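Local atomic coordinates of putative decarboxylase involved in desferrioxamine biosynthesis (Erwinia amylovora, PDB entry 5O5C), a protein that probably decarboxylates lysine with pyridoxal 5'-phosphate as cofactor, an early step in making the siderophore desferrioxamine in the fire blight pathogen. Residues K206-S212 with L261-V267; N174-L180 with W294-D298; I457-V461 with L500-G505; P422-V426 with F437-P441. All coordinates share one frame; numbering follows the deposited sequence.

Interaction 1. Residues K206-S212 with L261-V267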
loop_
_atom_site.group_PDB
_atom_site.type_symbol
_atom_site.label_atom_id
_atom_site.label_comp_id
_atom_site.label_asym_id
_atom_site.label_seq_id
_atom_site.Cartn_x
_atom_site.Cartn_y
_atom_site.Cartn_z
ATOM N N LYS B 206 -25.284 2.090 17.712
ATOM C CA LYS B 206 -25.666 3.462 18.062
ATOM C C LYS B 206 -24.561 4.474 17.801
ATOM O O LYS B 206 -24.848 5.659 17.726
ATOM C CB LYS B 206 -26.116 3.534 19.507
ATOM C CG LYS B 206 -27.271 2.609 19.869
ATOM C CD LYS B 206 -27.447 2.592 21.386
ATOM C CE LYS B 206 -28.839 2.191 21.834
ATOM N NZ LYS B 206 -28.905 2.208 23.333
ATOM N N TRP B 207 -23.309 4.012 17.630
ATOM C CA TRP B 207 -22.163 4.918 17.590
ATOM C C TRP B 207 -22.231 5.799 16.359
ATOM O O TRP B 207 -22.616 5.373 15.299
ATOM C CB TRP B 207 -20.823 4.148 17.649
ATOM C CG TRP B 207 -20.650 3.317 18.896
ATOM C CD1 TRP B 207 -21.376 3.413 20.037
ATOM C CD2 TRP B 207 -19.683 2.303 19.128
ATOM N NE1 TRP B 207 -20.972 2.488 20.943
ATOM C CE2 TRP B 207 -19.924 1.789 20.420
ATOM C CE3 TRP B 207 -18.642 1.755 18.369
ATOM C CZ2 TRP B 207 -19.171 0.765 20.967
ATOM C CZ3 TRP B 207 -17.891 0.747 18.907
ATOM C CH2 TRP B 207 -18.147 0.265 20.218
ATOM N N ARG B 208 -21.881 7.058 16.516
ATOM C CA ARG B 208 -21.944 7.991 15.413
ATOM C C ARG B 208 -20.660 8.760 15.283
ATOM O O ARG B 208 -20.103 9.193 16.268
ATOM C CB ARG B 208 -23.149 8.935 15.553
ATOM C CG ARG B 208 -24.491 8.227 15.322
ATOM C CD ARG B 208 -24.680 7.754 13.877
ATOM N NE ARG B 208 -25.959 7.083 13.623
ATOM C CZ ARG B 208 -26.217 5.785 13.825
ATOM N NH1 ARG B 208 -25.306 4.950 14.330
ATOM N NH2 ARG B 208 -27.416 5.312 13.538
ATOM N N VAL B 209 -20.241 8.940 14.039
ATOM C CA VAL B 209 -19.083 9.773 13.660
ATOM C C VAL B 209 -19.554 10.985 12.879
ATOM O O VAL B 209 -20.424 10.885 12.042
ATOM C CB VAL B 209 -18.079 8.984 12.811
ATOM C CG1 VAL B 209 -16.976 9.866 12.240
ATOM C CG2 VAL B 209 -17.512 7.821 13.648
ATOM N N PHE B 210 -18.950 12.131 13.141
ATOM C CA PHE B 210 -19.361 13.370 12.493
ATOM C C PHE B 210 -18.270 13.810 11.535
ATOM O O PHE B 210 -17.093 13.864 11.901
ATOM C CB PHE B 210 -19.635 14.468 13.517
ATOM C CG PHE B 210 -20.653 14.093 14.529
ATOM C CD1 PHE B 210 -20.275 13.422 15.672
ATOM C CD2 PHE B 210 -21.994 14.391 14.341
ATOM C CE1 PHE B 210 -21.208 13.038 16.606
ATOM C CE2 PHE B 210 -22.935 14.025 15.289
ATOM C CZ PHE B 210 -22.538 13.350 16.431
ATOM N N THR B 211 -18.679 14.150 10.319
ATOM C CA THR B 211 -17.777 14.731 9.332
ATOM C C THR B 211 -18.481 15.755 8.510
ATOM O O THR B 211 -19.703 15.728 8.385
ATOM C CB THR B 211 -17.247 13.724 8.288
ATOM O OG1 THR B 211 -18.323 13.023 7.669
ATOM C CG2 THR B 211 -16.364 12.785 8.880
ATOM N N SER B 212 -17.694 16.627 7.902
ATOM C CA SER B 212 -18.212 17.597 6.941
ATOM C C SER B 212 -18.744 16.868 5.696
ATOM O O SER B 212 -18.176 15.875 5.245
ATOM C CB SER B 212 -17.098 18.587 6.543
ATOM O OG SER B 212 -17.586 19.640 5.737
ATOM N N LEU B 261 -28.616 7.968 20.470
ATOM C CA LEU B 261 -27.407 7.600 19.746
ATOM C C LEU B 261 -26.196 8.206 20.475
ATOM O O LEU B 261 -26.315 9.160 21.288
ATOM C CB LEU B 261 -27.485 8.100 18.305
ATOM C CG LEU B 261 -28.693 7.749 17.439
ATOM C CD1 LEU B 261 -28.644 8.593 16.196
ATOM C CD2 LEU B 261 -28.726 6.262 17.088
ATOM N N ILE B 262 -25.027 7.645 20.182
ATOM C CA ILE B 262 -23.842 7.860 20.991
ATOM C C ILE B 262 -22.772 8.533 20.109
ATOM O O ILE B 262 -22.313 7.929 19.156
ATOM C CB ILE B 262 -23.336 6.523 21.587
ATOM C CG1 ILE B 262 -24.393 5.907 22.520
ATOM C CG2 ILE B 262 -22.048 6.740 22.349
ATOM C CD1 ILE B 262 -24.007 4.563 23.128
ATOM N N PRO B 263 -22.385 9.777 20.422
ATOM C CA PRO B 263 -21.353 10.410 19.618
ATOM C C PRO B 263 -20.001 9.907 20.060
ATOM O O PRO B 263 -19.682 9.904 21.256
ATOM C CB PRO B 263 -21.526 11.910 19.904
ATOM C CG PRO B 263 -22.393 11.991 21.123
ATOM C CD PRO B 263 -22.815 10.632 21.532
ATOM N N VAL B 264 -19.219 9.478 19.083
ATOM C CA VAL B 264 -17.961 8.762 19.329
ATOM C C VAL B 264 -16.747 9.516 18.748
ATOM O O VAL B 264 -15.637 9.485 19.323
ATOM C CB VAL B 264 -18.148 7.306 18.776
ATOM C CG1 VAL B 264 -16.861 6.537 18.651
ATOM C CG2 VAL B 264 -19.109 6.544 19.660
ATOM N N ALA B 265 -16.937 10.175 17.606
ATOM C CA ALA B 265 -15.856 10.846 16.929
ATOM C C ALA B 265 -16.258 11.907 15.915
ATOM O O ALA B 265 -17.333 11.847 15.227
ATOM C CB ALA B 265 -14.962 9.803 16.274
ATOM N N VAL B 266 -15.339 12.841 15.764
ATOM C CA VAL B 266 -15.395 13.850 14.726
ATOM C C VAL B 266 -14.182 13.802 13.765
ATOM O O VAL B 266 -13.042 13.865 14.177
ATOM C CB VAL B 266 -15.469 15.286 15.304
ATOM C CG1 VAL B 266 -15.598 16.273 14.163
ATOM C CG2 VAL B 266 -16.655 15.452 16.246
ATOM N N VAL B 267 -14.451 13.738 12.466
ATOM C CA VAL B 267 -13.407 13.964 11.498
ATOM C C VAL B 267 -13.436 15.395 11.039
ATOM O O VAL B 267 -14.424 15.848 10.447
ATOM C CB VAL B 267 -13.478 13.008 10.306
ATOM C CG1 VAL B 267 -12.481 13.413 9.232
ATOM C CG2 VAL B 267 -13.289 11.581 10.777
HETATM O O HOH W 1 -14.538 16.945 7.915
#
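The Phe210 ring meets Pro263 at its edge, with Pro263 CB in the ring plane 3.5 Å from Phe210 CE1, while Leu261 CD2 lies over one face of the Arg208 guanidinium, offset toward its rim. Arg208, Phe210 and Pro263 share one face of two neighbouring parallel strands, 207-212 and 262-267, in the seven-stranded mixed sheet of the fold type I PLP enzymes; Leu261 lies just before the second strand, and helix 246-258, the crossover from strand 233-236 to strand 262-269, covers this face. The Arg208 chain bends at its second torsion (chi2 -67°), bringing NH1 to Trp207 O and Ala205 O; the Trp207 oxygen lies in the guanidinium plane, while NH1 meets that carbonyl from above the carbonyl plane. On the other face Trp207 leans its CB against Val264 CG2 at 3.6 Å and its CD1 against Ile262 CB, beneath helix 170-189, and Val209 CG2 faces Ala265 CB. Five backbone bonds join the strands, among them Phe210 N to Ala265 O at 2.7 Å and Val267 N to Phe210 O. Between Arg208 and Val209 the register slips by one residue in a beta bulge: Val264 N donates to Arg208 O, and Val264 itself falls outside the regular pairing. Toward the C-terminal ends the strands draw apart, and a water fills in for a direct bond, accepting from Ser212 N and donating to Val267 O at 2.8 Å.

Interaction 2. Residues N174-L180 with W294-D298. With PLP (pyridoxal-5'-phosphate), chain H.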
loop_
_atom_site.group_PDB
_atom_site.type_symbol
_atom_site.label_atom_id
_atom_site.label_comp_id
_atom_site.label_asym_id
_atom_site.label_seq_id
_atom_site.Cartn_x
_atom_site.Cartn_y
_atom_site.Cartn_z
ATOM N N ASN B 174 -6.900 6.861 7.149
ATOM C CA ASN B 174 -8.270 7.164 7.601
ATOM C C ASN B 174 -8.951 5.931 8.122
ATOM O O ASN B 174 -9.701 6.023 9.076
ATOM C CB ASN B 174 -9.136 7.848 6.549
ATOM C CG ASN B 174 -8.797 9.321 6.364
ATOM O OD1 ASN B 174 -8.134 9.936 7.211
ATOM N ND2 ASN B 174 -9.279 9.902 5.276
ATOM N N LEU B 175 -8.658 4.767 7.544
ATOM C CA LEU B 175 -9.198 3.527 8.107
ATOM C C LEU B 175 -8.648 3.302 9.514
ATOM O O LEU B 175 -9.430 2.991 10.450
ATOM C CB LEU B 175 -8.932 2.333 7.220
ATOM C CG LEU B 175 -9.264 0.950 7.791
ATOM C CD1 LEU B 175 -10.708 0.888 8.205
ATOM C CD2 LEU B 175 -8.943 -0.100 6.737
ATOM N N MET B 176 -7.349 3.538 9.683
ATOM C CA MET B 176 -6.722 3.253 10.971
ATOM C C MET B 176 -7.291 4.207 11.999
ATOM O O MET B 176 -7.547 3.791 13.136
ATOM C CB MET B 176 -5.194 3.384 10.922
ATOM C CG MET B 176 -4.477 2.365 10.084
ATOM S SD MET B 176 -2.722 2.722 10.259
ATOM C CE MET B 176 -1.939 1.532 9.180
ATOM N N ALA B 177 -7.549 5.452 11.577
ATOM C CA ALA B 177 -8.164 6.476 12.456
ATOM C C ALA B 177 -9.556 6.113 12.985
ATOM O O ALA B 177 -9.835 6.255 14.214
ATOM C CB ALA B 177 -8.186 7.853 11.806
ATOM N N MET B 178 -10.426 5.618 12.106
ATOM C CA MET B 178 -11.746 5.231 12.556
ATOM C C MET B 178 -11.688 3.890 13.335
ATOM O O MET B 178 -12.512 3.649 14.211
ATOM C CB MET B 178 -12.715 5.166 11.385
ATOM C CG MET B 178 -12.869 6.475 10.611
ATOM S SD MET B 178 -13.335 7.867 11.654
ATOM C CE MET B 178 -14.853 7.418 12.301
ATOM N N LEU B 179 -10.682 3.061 13.046
ATOM C CA LEU B 179 -10.503 1.812 13.719
ATOM C C LEU B 179 -10.139 2.077 15.207
ATOM O O LEU B 179 -10.797 1.546 16.113
ATOM C CB LEU B 179 -9.465 0.963 13.018
ATOM C CG LEU B 179 -8.994 -0.360 13.653
ATOM C CD1 LEU B 179 -10.073 -1.356 14.006
ATOM C CD2 LEU B 179 -7.989 -0.968 12.680
ATOM N N LEU B 180 -9.129 2.921 15.406
ATOM C CA LEU B 180 -8.709 3.346 16.714
ATOM C C LEU B 180 -9.835 4.072 17.443
ATOM O O LEU B 180 -10.068 3.776 18.589
ATOM C CB LEU B 180 -7.447 4.198 16.681
ATOM C CG LEU B 180 -6.142 3.423 16.727
ATOM C CD1 LEU B 180 -6.075 2.394 15.627
ATOM C CD2 LEU B 180 -4.915 4.310 16.638
ATOM N N TRP B 294 -13.230 11.282 19.966
ATOM C CA TRP B 294 -11.951 11.179 19.307
ATOM C C TRP B 294 -11.940 12.294 18.255
ATOM O O TRP B 294 -12.919 12.440 17.530
ATOM C CB TRP B 294 -11.814 9.809 18.631
ATOM C CG TRP B 294 -10.526 9.566 17.921
ATOM C CD1 TRP B 294 -10.101 10.106 16.719
ATOM C CD2 TRP B 294 -9.467 8.749 18.377
ATOM N NE1 TRP B 294 -8.837 9.639 16.407
ATOM C CE2 TRP B 294 -8.438 8.796 17.400
ATOM C CE3 TRP B 294 -9.300 7.942 19.497
ATOM C CZ2 TRP B 294 -7.266 8.063 17.520
ATOM C CZ3 TRP B 294 -8.172 7.256 19.618
ATOM C CH2 TRP B 294 -7.143 7.317 18.634
ATOM N N MET B 295 -10.862 13.072 18.215
ATOM C CA MET B 295 -10.633 14.014 17.134
ATOM C C MET B 295 -9.611 13.476 16.155
ATOM O O MET B 295 -8.426 13.240 16.478
ATOM C CB MET B 295 -10.199 15.380 17.626
ATOM C CG MET B 295 -10.444 16.488 16.617
ATOM S SD MET B 295 -9.518 17.969 17.041
ATOM C CE MET B 295 -9.814 19.004 15.622
ATOM N N HIS B 296 -10.076 13.279 14.937
ATOM C CA HIS B 296 -9.184 12.911 13.879
ATOM C C HIS B 296 -9.042 14.080 12.913
ATOM O O HIS B 296 -10.034 14.639 12.433
ATOM C CB HIS B 296 -9.700 11.683 13.177
ATOM C CG HIS B 296 -8.967 11.387 11.926
ATOM N ND1 HIS B 296 -7.615 11.156 11.924
ATOM C CD2 HIS B 296 -9.373 11.325 10.634
ATOM C CE1 HIS B 296 -7.235 10.877 10.701
ATOM N NE2 HIS B 296 -8.267 11.027 9.886
ATOM N N VAL B 297 -7.809 14.489 12.661
ATOM C CA VAL B 297 -7.574 15.509 11.633
ATOM C C VAL B 297 -7.161 14.837 10.336
ATOM O O VAL B 297 -6.139 14.156 10.307
ATOM C CB VAL B 297 -6.567 16.556 12.112
ATOM C CG1 VAL B 297 -6.099 17.455 10.988
ATOM C CG2 VAL B 297 -7.238 17.388 13.162
ATOM N N ASP B 298 -7.978 14.961 9.292
ATOM C CA ASP B 298 -7.596 14.492 7.945
ATOM C C ASP B 298 -6.835 15.601 7.256
ATOM O O ASP B 298 -7.420 16.564 6.783
ATOM C CB ASP B 298 -8.795 13.997 7.165
ATOM C CG ASP B 298 -8.447 13.406 5.822
ATOM O OD1 ASP B 298 -7.304 13.506 5.342
ATOM O OD2 ASP B 298 -9.336 12.866 5.196
HETATM N N1 PLP H . -8.214 12.565 2.679
HETATM C C2 PLP H . -8.200 13.679 1.918
HETATM C C2A PLP H . -8.467 15.023 2.527
HETATM C C3 PLP H . -7.901 13.552 0.484
HETATM O O3 PLP H . -7.873 14.648 -0.344
HETATM C C4 PLP H . -7.628 12.179 -0.005
HETATM C C4A PLP H . -7.386 11.912 -1.439
HETATM C C5 PLP H . -7.676 11.049 0.925
HETATM C C6 PLP H . -7.999 11.314 2.241
HETATM C C5A PLP H . -7.413 9.648 0.421
HETATM O O4P PLP H . -6.002 9.642 0.149
HETATM P P PLP H . -5.166 8.494 -0.620
HETATM O O1P PLP H . -5.565 8.639 -2.054
HETATM O O2P PLP H . -3.729 8.905 -0.429
HETATM O O3P PLP H . -5.479 7.150 -0.064
#
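The cofactor pocket joins helix 170-189 to strand 294-299, whose Asn174 and Asp298 meet beside the pyridine nitrogen of PLP. Asp298 sets both carboxylate oxygens near PLP N1, OD2 at 2.8 Å and OD1 at 3.0 Å, the aspartate-to-pyridinium pairing of fold type I enzymes, which would favour a protonated ring nitrogen. Asn174 borders the ring, ND2 lying 3.6 Å from PLP C6, and also holds Asp298: Asn174 ND2 donates to Asp298 OD2 at 3.0 Å from above the carboxylate plane, the flat groups 78° apart. Asn174 OD1 accepts from His296 NE2 at 2.9 Å, the imidazole nearly perpendicular to the amide. The two bonds, with one from ND2 to Ser218 OG, fix the amide's rotation. His296 is gripped at both nitrogens, since ND1 bonds to Ser323 OG, and Ala177 CB lies over one ring face in a CH-pi contact, 3.4 Å from the centroid and 15° off the normal. Farther from the cofactor, Leu180 CB packs on Trp294 CH2 at 3.7 Å. All touching residues are buried, the helix laid antiparallel along a strand of the central sheet (175°) with the PLP site at its N-terminal end, as in the large domain of group II decarboxylases.

Interaction 3. Residues I457-V461 with L500-G505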
loop_
_atom_site.group_PDB
_atom_site.type_symbol
_atom_site.label_atom_id
_atom_site.label_comp_id
_atom_site.label_asym_id
_atom_site.label_seq_id
_atom_site.Cartn_x
_atom_site.Cartn_y
_atom_site.Cartn_z
ATOM N N ILE B 457 -17.302 21.049 -21.249
ATOM C CA ILE B 457 -16.048 21.770 -21.308
ATOM C C ILE B 457 -14.906 20.896 -20.818
ATOM O O ILE B 457 -13.872 20.806 -21.444
ATOM C CB ILE B 457 -16.062 23.056 -20.474
ATOM C CG1 ILE B 457 -16.894 24.157 -21.171
ATOM C CG2 ILE B 457 -14.656 23.532 -20.246
ATOM C CD1 ILE B 457 -17.200 25.310 -20.276
ATOM N N ARG B 458 -15.058 20.261 -19.672
ATOM C CA ARG B 458 -13.948 19.406 -19.168
ATOM C C ARG B 458 -13.576 18.276 -20.132
ATOM O O ARG B 458 -12.370 17.961 -20.353
ATOM C CB ARG B 458 -14.324 18.878 -17.800
ATOM C CG ARG B 458 -13.589 17.640 -17.312
ATOM C CD ARG B 458 -14.121 17.372 -15.914
ATOM N NE ARG B 458 -13.729 16.094 -15.312
ATOM C CZ ARG B 458 -12.495 15.770 -14.972
ATOM N NH1 ARG B 458 -11.515 16.586 -15.272
ATOM N NH2 ARG B 458 -12.226 14.622 -14.372
ATOM N N LYS B 459 -14.605 17.649 -20.702
ATOM C CA LYS B 459 -14.385 16.558 -21.657
ATOM C C LYS B 459 -13.664 17.117 -22.885
ATOM O O LYS B 459 -12.668 16.576 -23.321
ATOM C CB LYS B 459 -15.712 15.819 -21.965
ATOM C CG LYS B 459 -16.068 14.805 -20.870
ATOM C CD LYS B 459 -16.972 13.673 -21.360
ATOM C CE LYS B 459 -18.402 14.136 -21.612
ATOM N NZ LYS B 459 -19.397 13.064 -21.314
ATOM N N ALA B 460 -14.078 18.284 -23.378
ATOM C CA ALA B 460 -13.364 18.851 -24.516
ATOM C C ALA B 460 -11.916 19.158 -24.111
ATOM O O ALA B 460 -10.986 18.762 -24.808
ATOM C CB ALA B 460 -14.064 20.091 -25.017
ATOM N N VAL B 461 -11.705 19.818 -22.975
ATOM C CA VAL B 461 -10.333 20.219 -22.604
ATOM C C VAL B 461 -9.450 18.964 -22.573
ATOM O O VAL B 461 -8.336 18.964 -23.114
ATOM C CB VAL B 461 -10.285 20.970 -21.249
ATOM C CG1 VAL B 461 -8.846 21.115 -20.753
ATOM C CG2 VAL B 461 -10.892 22.346 -21.377
ATOM N N LEU B 500 -9.004 28.325 -22.842
ATOM C CA LEU B 500 -9.478 27.025 -23.279
ATOM C C LEU B 500 -10.848 26.668 -22.696
ATOM O O LEU B 500 -11.767 26.272 -23.404
ATOM C CB LEU B 500 -8.440 25.974 -22.871
ATOM C CG LEU B 500 -8.304 24.746 -23.734
ATOM C CD1 LEU B 500 -8.009 25.133 -25.171
ATOM C CD2 LEU B 500 -7.188 23.881 -23.154
ATOM N N ILE B 501 -10.985 26.838 -21.403
ATOM C CA ILE B 501 -12.265 26.646 -20.751
ATOM C C ILE B 501 -13.357 27.506 -21.403
ATOM O O ILE B 501 -14.415 26.973 -21.757
ATOM C CB ILE B 501 -12.151 26.944 -19.268
ATOM C CG1 ILE B 501 -11.366 25.816 -18.571
ATOM C CG2 ILE B 501 -13.491 27.070 -18.581
ATOM C CD1 ILE B 501 -10.851 26.272 -17.238
ATOM N N VAL B 502 -13.100 28.808 -21.564
ATOM C CA VAL B 502 -14.095 29.708 -22.191
ATOM C C VAL B 502 -14.231 29.491 -23.717
ATOM O O VAL B 502 -15.322 29.621 -24.238
ATOM C CB VAL B 502 -13.904 31.216 -21.832
ATOM C CG1 VAL B 502 -13.886 31.454 -20.334
ATOM C CG2 VAL B 502 -12.657 31.782 -22.451
ATOM N N HIS B 503 -13.165 29.115 -24.430
ATOM C CA HIS B 503 -13.307 28.698 -25.823
ATOM C C HIS B 503 -14.315 27.543 -25.940
ATOM O O HIS B 503 -15.349 27.675 -26.575
ATOM C CB HIS B 503 -11.945 28.334 -26.465
ATOM C CG HIS B 503 -12.066 27.861 -27.884
ATOM N ND1 HIS B 503 -11.577 26.645 -28.310
ATOM C CD2 HIS B 503 -12.671 28.414 -28.955
ATOM C CE1 HIS B 503 -11.856 26.485 -29.592
ATOM N NE2 HIS B 503 -12.540 27.533 -30.000
ATOM N N TYR B 504 -14.069 26.442 -25.235
ATOM C CA TYR B 504 -14.982 25.282 -25.327
ATOM C C TYR B 504 -16.409 25.579 -24.797
ATOM O O TYR B 504 -17.375 25.011 -25.290
ATOM C CB TYR B 504 -14.379 24.043 -24.672
ATOM C CG TYR B 504 -13.174 23.541 -25.415
ATOM C CD1 TYR B 504 -13.252 23.191 -26.759
ATOM C CD2 TYR B 504 -11.950 23.422 -24.787
ATOM C CE1 TYR B 504 -12.160 22.720 -27.443
ATOM C CE2 TYR B 504 -10.845 22.953 -25.471
ATOM C CZ TYR B 504 -10.948 22.605 -26.789
ATOM O OH TYR B 504 -9.820 22.163 -27.447
ATOM N N GLY B 505 -16.515 26.465 -23.815
ATOM C CA GLY B 505 -17.785 26.891 -23.291
ATOM C C GLY B 505 -18.537 27.677 -24.340
ATOM O O GLY B 505 -19.681 27.327 -24.693
#
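Ala460 CB sits over one face of the Tyr504 ring in a CH-pi contact, 3.8 Å from the centroid and 19° off the normal, displaced toward the CG and CD1 side. Tyr504 reaches this place with its CG anti to the carbonyl carbon (chi1 -67°), so that the ring lies along helix 448-464 and does not project straight at it. Val461 comes to the same ring obliquely, its CG2 3.7 Å from Tyr504 CD2; its other branch, CG1, turns to Leu500 CD2 at 4.0 Å. One turn earlier Ile457 extends its longer branch across to the opposing backbone, where CD1 touches Gly505 CA at 3.5 Å and the carbonyl oxygen of Ile501, a tight carbon pair in which the methyl sits directly on the glycine backbone. The shorter branch, Ile457 CG2, rests against Ile501 CG2. No hydrogen bond crosses the interface. Ile457 and Ile501 continue inward to Leu480 of strand 477-483, whereas Tyr504 lies nearer the outside. The segments cross at 115° with their axes 9.1 Å apart, a steep apolar helix-helix packing on one side of the four-stranded antiparallel sheet, the alpha-beta arrangement of the C-terminal small domain in fold type I PLP enzymes.

Interaction 4. Residues P422-V426 with F437-P441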
loop_
_atom_site.group_PDB
_atom_site.type_symbol
_atom_site.label_atom_id
_atom_site.label_comp_id
_atom_site.label_asym_id
_atom_site.label_seq_id
_atom_site.Cartn_x
_atom_site.Cartn_y
_atom_site.Cartn_z
ATOM N N PRO B 422 -16.083 37.827 -16.545
ATOM C CA PRO B 422 -17.579 37.933 -16.392
ATOM C C PRO B 422 -18.336 36.642 -16.661
ATOM O O PRO B 422 -19.412 36.394 -16.071
ATOM C CB PRO B 422 -17.982 38.965 -17.465
ATOM C CG PRO B 422 -16.709 39.673 -17.828
ATOM C CD PRO B 422 -15.632 38.641 -17.686
ATOM N N ALA B 423 -17.797 35.837 -17.578
ATOM C CA ALA B 423 -18.318 34.494 -17.849
ATOM C C ALA B 423 -17.945 33.405 -16.811
ATOM O O ALA B 423 -18.575 32.356 -16.787
ATOM C CB ALA B 423 -17.902 34.056 -19.252
ATOM N N ILE B 424 -16.953 33.638 -15.962
ATOM C CA ILE B 424 -16.582 32.666 -14.905
ATOM C C ILE B 424 -17.172 33.015 -13.563
ATOM O O ILE B 424 -16.976 34.101 -13.063
ATOM C CB ILE B 424 -15.062 32.544 -14.724
ATOM C CG1 ILE B 424 -14.389 32.160 -16.046
ATOM C CG2 ILE B 424 -14.709 31.545 -13.587
ATOM C CD1 ILE B 424 -14.699 30.781 -16.540
ATOM N N GLU B 425 -17.920 32.072 -13.009
ATOM C CA GLU B 425 -18.401 32.135 -11.636
ATOM C C GLU B 425 -17.473 31.329 -10.682
ATOM O O GLU B 425 -17.344 30.113 -10.852
ATOM C CB GLU B 425 -19.783 31.531 -11.606
ATOM C CG GLU B 425 -20.486 31.697 -10.284
ATOM C CD GLU B 425 -21.617 30.724 -10.158
ATOM O OE1 GLU B 425 -22.429 30.651 -11.110
ATOM O OE2 GLU B 425 -21.666 30.016 -9.133
ATOM N N VAL B 426 -16.887 32.006 -9.689
ATOM C CA VAL B 426 -15.998 31.383 -8.672
ATOM C C VAL B 426 -16.740 31.325 -7.346
ATOM O O VAL B 426 -17.553 32.179 -7.087
ATOM C CB VAL B 426 -14.653 32.122 -8.501
ATOM C CG1 VAL B 426 -13.905 32.206 -9.801
ATOM C CG2 VAL B 426 -14.824 33.516 -7.939
ATOM N N PHE B 437 -14.948 26.541 -9.700
ATOM C CA PHE B 437 -15.588 27.539 -10.499
ATOM C C PHE B 437 -16.407 26.888 -11.602
ATOM O O PHE B 437 -16.286 25.678 -11.825
ATOM C CB PHE B 437 -14.520 28.461 -11.102
ATOM C CG PHE B 437 -13.569 27.782 -12.048
ATOM C CD1 PHE B 437 -12.446 27.094 -11.574
ATOM C CD2 PHE B 437 -13.760 27.879 -13.434
ATOM C CE1 PHE B 437 -11.562 26.494 -12.459
ATOM C CE2 PHE B 437 -12.885 27.270 -14.320
ATOM C CZ PHE B 437 -11.784 26.567 -13.834
ATOM N N ARG B 438 -17.243 27.682 -12.272
ATOM C CA ARG B 438 -17.920 27.214 -13.474
ATOM C C ARG B 438 -18.160 28.295 -14.509
ATOM O O ARG B 438 -18.181 29.483 -14.220
ATOM C CB ARG B 438 -19.220 26.487 -13.185
ATOM C CG ARG B 438 -20.308 27.319 -12.566
ATOM C CD ARG B 438 -21.627 26.562 -12.452
ATOM N NE ARG B 438 -22.655 27.475 -12.004
ATOM C CZ ARG B 438 -23.892 27.169 -11.636
ATOM N NH1 ARG B 438 -24.336 25.926 -11.642
ATOM N NH2 ARG B 438 -24.693 28.159 -11.246
ATOM N N TYR B 439 -18.366 27.824 -15.723
ATOM C CA TYR B 439 -18.705 28.664 -16.807
ATOM C C TYR B 439 -20.218 28.892 -16.814
ATOM O O TYR B 439 -20.990 27.982 -16.988
ATOM C CB TYR B 439 -18.200 28.046 -18.099
ATOM C CG TYR B 439 -18.453 28.901 -19.309
ATOM C CD1 TYR B 439 -17.713 30.061 -19.534
ATOM C CD2 TYR B 439 -19.446 28.556 -20.224
ATOM C CE1 TYR B 439 -17.961 30.861 -20.629
ATOM C CE2 TYR B 439 -19.703 29.341 -21.320
ATOM C CZ TYR B 439 -18.944 30.496 -21.521
ATOM O OH TYR B 439 -19.188 31.266 -22.623
ATOM N N VAL B 440 -20.606 30.146 -16.697
ATOM C CA VAL B 440 -22.012 30.558 -16.734
ATOM C C VAL B 440 -22.118 31.500 -17.923
ATOM O O VAL B 440 -21.629 32.590 -17.867
ATOM C CB VAL B 440 -22.409 31.178 -15.363
ATOM C CG1 VAL B 440 -23.891 31.556 -15.304
ATOM C CG2 VAL B 440 -22.151 30.179 -14.256
ATOM N N PRO B 441 -22.698 31.048 -19.060
ATOM C CA PRO B 441 -22.803 31.945 -20.215
ATOM C C PRO B 441 -23.941 32.954 -20.072
ATOM O O PRO B 441 -24.756 32.839 -19.154
ATOM C CB PRO B 441 -23.068 30.992 -21.366
ATOM C CG PRO B 441 -23.780 29.857 -20.755
ATOM C CD PRO B 441 -23.263 29.718 -19.351
#
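Ile424 and Phe437 form the apolar centre of this contact, Ile424 CG2 resting 3.8 Å from Phe437 CD2 where the antiparallel beta hairpin of strands 424-426 and 434-439 faces the helices of the C-terminal region. With its CG between the backbone N and carbonyl carbon (chi1 64°), Phe437 turns CD2 toward Ile424, while its CB touches Val426 CG1; Phe482 meets the ring edge-to-face. On the same face Ile424 CD1 approaches the edge of the Tyr439 ring, while Ala423 CB comes to Tyr439 CE1 at 3.5 Å from an oblique direction. Helix 491-510 supplies Val502 against Ile424 and Ile501 against Phe437. Between the strands Glu425 and Arg438 are a hydrogen-bonded pair, Glu425 N giving to Arg438 O at 2.9 Å and Arg438 N to Glu425 O at 2.8 Å; Val440 N adds a third bond to Ala423 O. The side chains of Glu425 and Arg438 run side by side on the opposite face, with carboxylate and guanidinium planes 81° apart. Glu425 OE2 has a weak bond of its own to Tyr479 OH. The salt bridge rests on two weak bonds to a single oxygen, Glu425 OE1, lying at the guanidinium edge 3.3 Å from Arg438 NE and 3.4 Å from Arg438 NH2.

Overall arrangement
Interactions 1 and 2 belong to the central sheet around the cofactor, where strands 262-269 and 294-299 are neighbours; they touch through backbone pairs such as Val266 N to Trp294 O, and Met178 packs on Val209. Interactions 3 and 4 lie in the C-terminal region, about 37 to 41 Å from the first two between centres, and share a core in which Ile501 meets Phe437 and Ile457 meets Tyr439. Burial and chemistry follow place: interaction 2 is wholly buried and carries polar side-chain bonds at the PLP site, interaction 1 is mainly buried strand pairing, and of the partly buried pair interaction 3 is apolar helix packing, while interaction 4 adds backbone strand bonds and a weak salt bridge at its edge.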